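Local coordinates for glutathione S-transferase omega-like 2 (Saccharomyces cerevisiae, PDB 5LKB), which acts as a one-cysteine glutathione-dependent thiol transferase that reduces dehydroascorbate and dimethylarsinic acid and reacts with glutathionyl-(hydro)quinones, at residues T337-I342 with P365-L370. Residues are numbered along the deposited sequence; the frame is centred on the assembly and turned at random.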
# COMPACT_ATOMS: atom_id res chain seq x y z
N THR A 337 1.46 -21.21 7.20
CA THR A 337 1.35 -19.80 6.83
C THR A 337 1.03 -19.02 8.09
O THR A 337 -0.05 -19.19 8.68
CB THR A 337 0.29 -19.61 5.76
OG1 THR A 337 0.62 -20.39 4.62
CG2 THR A 337 0.19 -18.12 5.32
N ASP A 338 1.97 -18.18 8.53
CA ASP A 338 1.86 -17.41 9.77
C ASP A 338 1.91 -15.93 9.36
O ASP A 338 2.98 -15.37 9.12
CB ASP A 338 2.93 -17.80 10.79
CG ASP A 338 2.71 -17.11 12.13
OD1 ASP A 338 2.42 -15.87 12.20
OD2 ASP A 338 2.84 -17.84 13.15
N PHE A 339 0.73 -15.31 9.29
CA PHE A 339 0.67 -13.92 8.87
C PHE A 339 1.24 -12.95 9.89
O PHE A 339 1.64 -11.85 9.49
CB PHE A 339 -0.77 -13.54 8.52
CG PHE A 339 -1.31 -14.23 7.27
CD1 PHE A 339 -0.76 -13.96 6.01
CD2 PHE A 339 -2.33 -15.17 7.34
CE1 PHE A 339 -1.23 -14.57 4.89
CE2 PHE A 339 -2.81 -15.80 6.21
CZ PHE A 339 -2.29 -15.53 4.98
N ASP A 340 1.28 -13.27 11.19
CA ASP A 340 1.94 -12.38 12.12
C ASP A 340 3.43 -12.35 11.86
O ASP A 340 4.01 -11.27 11.79
CB ASP A 340 1.65 -12.75 13.56
CG ASP A 340 0.17 -12.58 13.93
OD1 ASP A 340 -0.49 -11.68 13.44
OD2 ASP A 340 -0.35 -13.39 14.70
N HIS A 341 4.04 -13.51 11.70
CA HIS A 341 5.47 -13.53 11.40
C HIS A 341 5.76 -12.82 10.08
O HIS A 341 6.74 -12.08 9.97
CB HIS A 341 6.00 -14.96 11.33
CG HIS A 341 6.31 -15.56 12.67
ND1 HIS A 341 7.56 -16.06 13.00
CD2 HIS A 341 5.53 -15.71 13.76
CE1 HIS A 341 7.53 -16.45 14.26
NE2 HIS A 341 6.32 -16.27 14.74
N ILE A 342 4.94 -13.08 9.06
CA ILE A 342 5.11 -12.45 7.76
C ILE A 342 5.09 -10.92 7.88
O ILE A 342 6.01 -10.23 7.46
CB ILE A 342 4.06 -12.96 6.77
CG1 ILE A 342 4.34 -14.42 6.38
CG2 ILE A 342 3.93 -12.09 5.55
CD1 ILE A 342 3.20 -15.11 5.72
N PRO A 365 -9.13 -9.00 5.13
CA PRO A 365 -8.35 -9.88 5.98
C PRO A 365 -7.02 -10.28 5.31
O PRO A 365 -6.77 -9.86 4.18
CB PRO A 365 -9.24 -11.14 6.09
CG PRO A 365 -9.84 -11.21 4.74
CD PRO A 365 -10.15 -9.71 4.35
N ASP A 366 -6.16 -11.00 6.02
CA ASP A 366 -4.89 -11.40 5.39
C ASP A 366 -5.12 -12.20 4.11
O ASP A 366 -4.40 -12.05 3.11
CB ASP A 366 -4.03 -12.20 6.39
CG ASP A 366 -3.60 -11.39 7.58
OD1 ASP A 366 -3.29 -10.20 7.47
OD2 ASP A 366 -3.66 -11.92 8.69
N ILE A 367 -6.06 -13.16 4.14
CA ILE A 367 -6.48 -13.89 2.95
C ILE A 367 -8.00 -14.05 3.00
O ILE A 367 -8.54 -14.48 4.02
CB ILE A 367 -5.78 -15.27 2.89
CG1 ILE A 367 -6.15 -16.04 1.62
CG2 ILE A 367 -5.96 -16.12 4.15
CD1 ILE A 367 -5.75 -15.43 0.39
N ARG A 368 -8.67 -13.72 1.92
CA ARG A 368 -10.12 -13.81 1.91
C ARG A 368 -10.58 -15.26 1.88
O ARG A 368 -9.87 -16.14 1.35
CB ARG A 368 -10.70 -13.06 0.73
CG ARG A 368 -10.56 -11.51 0.76
CD ARG A 368 -11.35 -10.90 -0.40
NE ARG A 368 -11.22 -9.44 -0.46
CZ ARG A 368 -11.44 -8.71 -1.56
NH1 ARG A 368 -11.77 -9.31 -2.71
NH2 ARG A 368 -11.29 -7.36 -1.55
N PRO A 369 -11.74 -15.54 2.46
CA PRO A 369 -12.34 -16.86 2.35
C PRO A 369 -12.64 -17.17 0.90
O PRO A 369 -12.83 -16.29 0.07
CB PRO A 369 -13.65 -16.72 3.15
CG PRO A 369 -13.97 -15.33 3.09
CD PRO A 369 -12.62 -14.59 3.15
N LEU A 370 -12.74 -18.48 0.60
CA LEU A 370 -13.07 -18.88 -0.76
C LEU A 370 -14.59 -19.00 -0.85
O LEU A 370 -15.18 -20.08 -0.67
CB LEU A 370 -12.35 -20.19 -1.13
CG LEU A 370 -12.43 -20.63 -2.59
CD1 LEU A 370 -12.39 -19.47 -3.60
CD2 LEU A 370 -11.33 -21.65 -2.86
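Phe339 lays its ring against Asp366, and the contact illustrates how an acidic residue can pack through its methylene rather than its charge. The apolar part comes first. Asp366 CB sits over one face of the Phe339 ring, 3.5 Å from the centroid and 12° off the ring normal, a CH-pi contact made almost squarely over the centre. Thr337 CG2 covers the opposite face nearer the rim, which leaves the ring held between a methyl and a methylene. Farther out, Ile367 CG2 meets the ring obliquely, 3.8 Å from Phe339 CE2. The isoleucine's longer branch is anti to the backbone N (chi1 -178°), which leaves the CG2 methyl to make this touch.

The side chains of Phe339 and Asp366 run antiparallel, each passing alongside the other, with ring and carboxylate planes 34° apart. This brings Asp366 OD2 to 3.3 Å from Phe339 CB, a van der Waals approach; no hydrogen bond joins the two segments. An alanine in place of Phe339 would probably open a gap beside Thr337 CG2 and leave Asp366 CB and the Ile367 methyl without the ring they rest on.

Hydrogen bonding is confined to 337-342, where the first turn is capped by Asp338: the N-H of His341 meets its OD1 at 2.9 Å, nearly straight but from above the carboxylate plane. Ile342 N bonds to Asp338 O as the helix begins. Around the contact, Phe339 also touches Pro299 of helix 285-304, while Ile367 reaches Arg324 and Tyr327 of helix 317-329.

The whole lies at the protein surface, away from the glutathione site, where the C-terminal tail folds back over the helical C-terminal domain of a glutathione transferase and packs on the capped first turn of helix 339-349.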